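Local coordinates for protein exotoxin 5 (Staphylococcus aureus subsp. aureus COL, PDB 3R2I) that is of unknown function but, as a staphylococcal superantigen-like exotoxin, probably acts outside the bacterium on components of the host's immune defence, at residues Y66-K80 with Y111-E125. Numbering follows the deposited sequence.
Sequences YYSEESFEPTNISVK and YKEKTHGLDVFAVPE
Tyr66 reaches Glu125 with its phenol oxygen: Tyr66 OH donates to Glu125 OE2 over 2.9 Å, meeting the carboxylate 38° out of its plane. Chi1 of -176° sets the ring anti to the backbone N and carries it, at the end of helix 57-68, across Val123; Val123 CG1 lies 3.8 Å from Tyr66 CZ. The other carboxylate oxygen, OE1, is salt-bridged to Lys226, which also makes a cation-pi contact with the Tyr66 ring. Pro124 packs its CG 3.3 Å from CG of Glu69, where the Glu69 chain bends.

Two antiparallel pairings follow, Phe72 with Ala122 and Ile77 with Leu118, offset by one residue. At the join, Asp119 OD1 accepts twice, from Thr75 OG1 at 2.7 Å, above the carboxylate plane, and from Asn76 N, nearly along its C-O axis. Ile77 N and Leu118 N exchange bonds with the opposite carbonyls on lone pairs. Beyond Gly117, at positive phi, Val79 pairs with Thr115. The extended Lys80 side chain runs along the opposing backbone, CG 3.1 Å from Lys112 O and CB 4.0 Å from Lys114 CA. The one-residue shift between Ile77-Leu118 and Val79-Thr115 fits a G1 beta bulge at the chain corner, within the OB-fold domain of the superantigen-like family.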
loop_
_atom_site.group_PDB
_atom_site.type_symbol
_atom_site.label_atom_id
_atom_site.label_comp_id
_atom_site.label_asym_id
_atom_site.label_seq_id
_atom_site.Cartn_x
_atom_site.Cartn_y
_atom_site.Cartn_z
ATOM N N TYR A 66 -4.021 0.974 12.205
ATOM C CA TYR A 66 -4.226 1.047 10.759
ATOM C C TYR A 66 -3.398 0.049 9.935
ATOM O O TYR A 66 -3.922 -0.741 9.127
ATOM C CB TYR A 66 -3.946 2.449 10.310
ATOM C CG TYR A 66 -4.224 2.660 8.869
ATOM C CD1 TYR A 66 -5.506 2.917 8.424
ATOM C CD2 TYR A 66 -3.201 2.595 7.940
ATOM C CE1 TYR A 66 -5.753 3.067 7.107
ATOM C CE2 TYR A 66 -3.442 2.788 6.635
ATOM C CZ TYR A 66 -4.700 3.022 6.209
ATOM O OH TYR A 66 -4.895 3.245 4.857
ATOM N N TYR A 67 -2.104 0.049 10.212
ATOM C CA TYR A 67 -1.175 -0.807 9.524
ATOM C C TYR A 67 -1.162 -2.292 9.943
ATOM O O TYR A 67 -0.402 -3.068 9.354
ATOM C CB TYR A 67 0.204 -0.176 9.563
ATOM C CG TYR A 67 0.302 0.978 8.612
ATOM C CD1 TYR A 67 0.356 0.750 7.240
ATOM C CD2 TYR A 67 0.358 2.293 9.059
ATOM C CE1 TYR A 67 0.456 1.788 6.348
ATOM C CE2 TYR A 67 0.444 3.351 8.144
ATOM C CZ TYR A 67 0.505 3.086 6.814
ATOM O OH TYR A 67 0.656 4.112 5.922
ATOM N N SER A 68 -1.985 -2.646 10.935
ATOM C CA SER A 68 -2.191 -4.027 11.442
ATOM C C SER A 68 -3.443 -4.668 10.866
ATOM O O SER A 68 -3.714 -5.852 11.099
ATOM C CB SER A 68 -2.498 -4.025 12.950
ATOM O OG SER A 68 -1.351 -3.809 13.700
ATOM N N GLU A 69 -4.265 -3.860 10.225
ATOM C CA GLU A 69 -5.517 -4.335 9.684
ATOM C C GLU A 69 -5.319 -5.344 8.546
ATOM O O GLU A 69 -4.277 -5.388 7.906
ATOM C CB GLU A 69 -6.326 -3.120 9.208
ATOM C CG GLU A 69 -7.774 -3.408 8.875
ATOM C CD GLU A 69 -8.595 -3.808 10.083
ATOM O OE1 GLU A 69 -8.461 -3.145 11.140
ATOM O OE2 GLU A 69 -9.404 -4.753 9.958
ATOM N N GLU A 70 -6.326 -6.164 8.301
ATOM C CA GLU A 70 -6.262 -7.139 7.217
ATOM C C GLU A 70 -6.545 -6.416 5.906
ATOM O O GLU A 70 -7.374 -5.505 5.840
ATOM C CB GLU A 70 -7.277 -8.277 7.415
ATOM C CG GLU A 70 -7.187 -9.407 6.354
ATOM C CD GLU A 70 -8.200 -10.542 6.587
ATOM O OE1 GLU A 70 -9.088 -10.419 7.471
ATOM O OE2 GLU A 70 -8.104 -11.569 5.881
ATOM N N SER A 71 -5.826 -6.808 4.876
ATOM C CA SER A 71 -5.952 -6.232 3.558
ATOM C C SER A 71 -6.624 -7.225 2.608
ATOM O O SER A 71 -6.847 -8.407 2.943
ATOM C CB SER A 71 -4.577 -5.841 3.047
ATOM O OG SER A 71 -3.731 -6.962 2.990
ATOM N N PHE A 72 -6.962 -6.718 1.433
ATOM C CA PHE A 72 -7.663 -7.492 0.434
ATOM C C PHE A 72 -7.106 -7.140 -0.940
ATOM O O PHE A 72 -6.698 -5.988 -1.184
ATOM C CB PHE A 72 -9.170 -7.184 0.505
ATOM C CG PHE A 72 -9.782 -7.427 1.878
ATOM C CD1 PHE A 72 -9.885 -6.396 2.804
ATOM C CD2 PHE A 72 -10.221 -8.668 2.242
ATOM C CE1 PHE A 72 -10.405 -6.609 4.071
ATOM C CE2 PHE A 72 -10.758 -8.889 3.508
ATOM C CZ PHE A 72 -10.844 -7.850 4.414
ATOM N N GLU A 73 -7.115 -8.139 -1.819
ATOM C CA GLU A 73 -6.572 -8.035 -3.184
ATOM C C GLU A 73 -7.511 -8.547 -4.282
ATOM O O GLU A 73 -7.164 -9.440 -5.014
ATOM C CB GLU A 73 -5.236 -8.789 -3.247
ATOM C CG GLU A 73 -4.197 -8.133 -2.337
ATOM C CD GLU A 73 -2.863 -8.863 -2.272
ATOM O OE1 GLU A 73 -2.414 -9.422 -3.300
ATOM O OE2 GLU A 73 -2.249 -8.829 -1.187
ATOM N N PRO A 74 -8.709 -7.973 -4.385
ATOM C CA PRO A 74 -9.627 -8.412 -5.412
ATOM C C PRO A 74 -8.996 -8.073 -6.764
ATOM O O PRO A 74 -8.331 -7.052 -6.906
ATOM C CB PRO A 74 -10.877 -7.582 -5.127
ATOM C CG PRO A 74 -10.366 -6.378 -4.392
ATOM C CD PRO A 74 -9.299 -6.921 -3.545
ATOM N N THR A 75 -9.232 -8.931 -7.744
ATOM C CA THR A 75 -8.585 -8.815 -9.036
ATOM C C THR A 75 -9.530 -8.892 -10.212
ATOM O O THR A 75 -10.625 -9.449 -10.124
ATOM C CB THR A 75 -7.529 -9.965 -9.183
ATOM O OG1 THR A 75 -6.858 -9.861 -10.448
ATOM C CG2 THR A 75 -8.194 -11.358 -9.096
ATOM N N ASN A 76 -9.065 -8.340 -11.328
ATOM C CA ASN A 76 -9.791 -8.365 -12.603
ATOM C C ASN A 76 -11.199 -7.851 -12.467
ATOM O O ASN A 76 -12.142 -8.502 -12.828
ATOM C CB ASN A 76 -9.815 -9.789 -13.162
ATOM C CG ASN A 76 -10.286 -9.830 -14.626
ATOM O OD1 ASN A 76 -10.158 -8.844 -15.363
ATOM N ND2 ASN A 76 -10.802 -10.982 -15.051
ATOM N N ILE A 77 -11.309 -6.632 -11.995
ATOM C CA ILE A 77 -12.587 -6.027 -11.731
ATOM C C ILE A 77 -13.019 -5.118 -12.854
ATOM O O ILE A 77 -12.194 -4.418 -13.453
ATOM C CB ILE A 77 -12.478 -5.203 -10.453
ATOM C CG1 ILE A 77 -12.046 -6.111 -9.291
ATOM C CG2 ILE A 77 -13.801 -4.566 -10.117
ATOM C CD1 ILE A 77 -11.304 -5.380 -8.206
ATOM N N SER A 78 -14.315 -5.157 -13.144
ATOM C CA SER A 78 -14.910 -4.295 -14.145
ATOM C C SER A 78 -15.817 -3.373 -13.360
ATOM O O SER A 78 -16.645 -3.844 -12.578
ATOM C CB SER A 78 -15.662 -5.100 -15.184
ATOM O OG SER A 78 -14.736 -5.850 -15.976
ATOM N N VAL A 79 -15.640 -2.065 -13.530
ATOM C CA VAL A 79 -16.423 -1.109 -12.763
ATOM C C VAL A 79 -16.395 0.287 -13.379
ATOM O O VAL A 79 -15.553 0.592 -14.231
ATOM C CB VAL A 79 -15.905 -1.066 -11.313
ATOM C CG1 VAL A 79 -14.502 -0.534 -11.269
ATOM C CG2 VAL A 79 -16.848 -0.270 -10.385
ATOM N N LYS A 80 -17.346 1.105 -12.937
ATOM C CA LYS A 80 -17.553 2.465 -13.386
ATOM C C LYS A 80 -17.737 3.317 -12.118
ATOM O O LYS A 80 -18.351 2.845 -11.133
ATOM C CB LYS A 80 -18.825 2.477 -14.236
ATOM C CG LYS A 80 -19.236 3.815 -14.783
ATOM C CD LYS A 80 -20.558 3.674 -15.520
ATOM C CE LYS A 80 -21.249 5.005 -15.688
ATOM N NZ LYS A 80 -22.624 4.858 -16.271
ATOM N N TYR A 111 -12.422 7.124 -13.614
ATOM C CA TYR A 111 -13.041 5.898 -14.167
ATOM C C TYR A 111 -14.521 6.093 -14.497
ATOM O O TYR A 111 -15.344 5.243 -14.206
ATOM C CB TYR A 111 -12.821 4.720 -13.179
ATOM C CG TYR A 111 -11.348 4.442 -12.830
ATOM C CD1 TYR A 111 -10.765 4.993 -11.708
ATOM C CD2 TYR A 111 -10.547 3.639 -13.641
ATOM C CE1 TYR A 111 -9.440 4.753 -11.384
ATOM C CE2 TYR A 111 -9.211 3.393 -13.322
ATOM C CZ TYR A 111 -8.668 3.949 -12.184
ATOM O OH TYR A 111 -7.340 3.752 -11.846
ATOM N N LYS A 112 -14.846 7.210 -15.132
ATOM C CA LYS A 112 -16.240 7.504 -15.455
ATOM C C LYS A 112 -16.803 6.505 -16.450
ATOM O O LYS A 112 -17.997 6.192 -16.406
ATOM C CB LYS A 112 -16.398 8.937 -15.957
ATOM C CG LYS A 112 -16.021 10.010 -14.908
ATOM C CD LYS A 112 -15.990 11.409 -15.566
ATOM C CE LYS A 112 -15.534 12.525 -14.596
ATOM N NZ LYS A 112 -15.210 13.819 -15.326
ATOM N N GLU A 113 -15.964 6.026 -17.364
ATOM C CA GLU A 113 -16.393 5.003 -18.311
ATOM C C GLU A 113 -16.107 3.671 -17.652
ATOM O O GLU A 113 -15.152 3.561 -16.903
ATOM C CB GLU A 113 -15.625 5.071 -19.640
ATOM C CG GLU A 113 -15.964 6.241 -20.538
ATOM C CD GLU A 113 -15.404 6.069 -21.968
ATOM O OE1 GLU A 113 -14.228 5.627 -22.135
ATOM O OE2 GLU A 113 -16.156 6.385 -22.927
ATOM N N LYS A 114 -16.910 2.651 -17.945
ATOM C CA LYS A 114 -16.694 1.336 -17.366
ATOM C C LYS A 114 -15.298 0.869 -17.767
ATOM O O LYS A 114 -14.956 0.859 -18.940
ATOM C CB LYS A 114 -17.738 0.346 -17.822
ATOM C CG LYS A 114 -17.757 -0.893 -16.963
ATOM C CD LYS A 114 -18.814 -1.902 -17.407
ATOM C CE LYS A 114 -18.784 -3.142 -16.500
ATOM N NZ LYS A 114 -19.541 -4.297 -17.075
ATOM N N THR A 115 -14.496 0.507 -16.773
ATOM C CA THR A 115 -13.120 0.091 -16.980
ATOM C C THR A 115 -12.945 -1.372 -16.595
ATOM O O THR A 115 -13.410 -1.833 -15.553
ATOM C CB THR A 115 -12.189 0.970 -16.146
ATOM O OG1 THR A 115 -12.415 2.332 -16.499
ATOM C CG2 THR A 115 -10.718 0.630 -16.367
ATOM N N HIS A 116 -12.216 -2.098 -17.421
ATOM C CA HIS A 116 -12.049 -3.507 -17.177
ATOM C C HIS A 116 -10.638 -3.893 -16.834
ATOM O O HIS A 116 -9.683 -3.160 -17.099
ATOM C CB HIS A 116 -12.472 -4.265 -18.428
ATOM C CG HIS A 116 -13.850 -3.930 -18.918
ATOM N ND1 HIS A 116 -14.979 -4.595 -18.486
ATOM C CD2 HIS A 116 -14.273 -3.043 -19.853
ATOM C CE1 HIS A 116 -16.041 -4.114 -19.113
ATOM N NE2 HIS A 116 -15.638 -3.176 -19.953
ATOM N N GLY A 117 -10.518 -5.066 -16.230
ATOM C CA GLY A 117 -9.231 -5.621 -15.875
ATOM C C GLY A 117 -8.472 -4.883 -14.782
ATOM O O GLY A 117 -7.249 -4.804 -14.816
ATOM N N LEU A 118 -9.179 -4.363 -13.798
ATOM C CA LEU A 118 -8.500 -3.638 -12.732
ATOM C C LEU A 118 -8.276 -4.506 -11.502
ATOM O O LEU A 118 -9.064 -5.406 -11.211
ATOM C CB LEU A 118 -9.315 -2.404 -12.327
ATOM C CG LEU A 118 -9.553 -1.324 -13.362
ATOM C CD1 LEU A 118 -10.532 -0.316 -12.750
ATOM C CD2 LEU A 118 -8.227 -0.655 -13.816
ATOM N N ASP A 119 -7.152 -4.264 -10.839
ATOM C CA ASP A 119 -6.819 -4.916 -9.585
ATOM C C ASP A 119 -6.897 -3.859 -8.520
ATOM O O ASP A 119 -6.540 -2.705 -8.767
ATOM C CB ASP A 119 -5.393 -5.456 -9.564
ATOM C CG ASP A 119 -5.216 -6.697 -10.392
ATOM O OD1 ASP A 119 -6.215 -7.301 -10.831
ATOM O OD2 ASP A 119 -4.044 -7.066 -10.601
ATOM N N VAL A 120 -7.293 -4.258 -7.314
ATOM C CA VAL A 120 -7.391 -3.319 -6.217
ATOM C C VAL A 120 -6.780 -3.851 -4.934
ATOM O O VAL A 120 -7.032 -4.977 -4.549
ATOM C CB VAL A 120 -8.876 -2.876 -5.964
ATOM C CG1 VAL A 120 -8.991 -2.123 -4.697
ATOM C CG2 VAL A 120 -9.401 -1.998 -7.169
ATOM N N PHE A 121 -5.923 -3.038 -4.312
ATOM C CA PHE A 121 -5.341 -3.381 -3.039
ATOM C C PHE A 121 -6.139 -2.546 -2.073
ATOM O O PHE A 121 -6.100 -1.319 -2.104
ATOM C CB PHE A 121 -3.866 -3.071 -2.929
ATOM C CG PHE A 121 -3.298 -3.434 -1.586
ATOM C CD1 PHE A 121 -3.004 -4.741 -1.282
ATOM C CD2 PHE A 121 -3.070 -2.476 -0.633
ATOM C CE1 PHE A 121 -2.504 -5.083 -0.037
ATOM C CE2 PHE A 121 -2.553 -2.819 0.597
ATOM C CZ PHE A 121 -2.280 -4.115 0.893
ATOM N N ALA A 122 -6.858 -3.212 -1.201
ATOM C CA ALA A 122 -7.771 -2.504 -0.299
ATOM C C ALA A 122 -7.409 -2.631 1.148
ATOM O O ALA A 122 -7.029 -3.699 1.628
ATOM C CB ALA A 122 -9.205 -2.995 -0.522
ATOM N N VAL A 123 -7.455 -1.494 1.818
ATOM C CA VAL A 123 -7.185 -1.416 3.241
ATOM C C VAL A 123 -8.338 -0.595 3.766
ATOM O O VAL A 123 -8.633 0.458 3.231
ATOM C CB VAL A 123 -5.926 -0.645 3.525
ATOM C CG1 VAL A 123 -5.808 -0.423 5.058
ATOM C CG2 VAL A 123 -4.733 -1.373 2.937
ATOM N N PRO A 124 -8.984 -1.041 4.827
ATOM C CA PRO A 124 -10.110 -0.208 5.210
ATOM C C PRO A 124 -9.802 1.046 5.983
ATOM O O PRO A 124 -9.008 1.021 6.916
ATOM C CB PRO A 124 -10.915 -1.132 6.146
ATOM C CG PRO A 124 -9.915 -2.113 6.651
ATOM C CD PRO A 124 -8.993 -2.346 5.512
ATOM N N GLU A 125 -10.469 2.112 5.631
ATOM C CA GLU A 125 -10.489 3.306 6.417
ATOM C C GLU A 125 -11.616 3.240 7.420
ATOM O O GLU A 125 -11.581 3.852 8.441
ATOM C CB GLU A 125 -10.625 4.517 5.522
ATOM C CG GLU A 125 -9.634 4.597 4.387
ATOM C CD GLU A 125 -8.203 4.931 4.805
ATOM O OE1 GLU A 125 -8.005 5.461 5.847
ATOM O OE2 GLU A 125 -7.266 4.647 4.088
HETATM O O HOH W 1 -12.694 -7.182 -15.520
#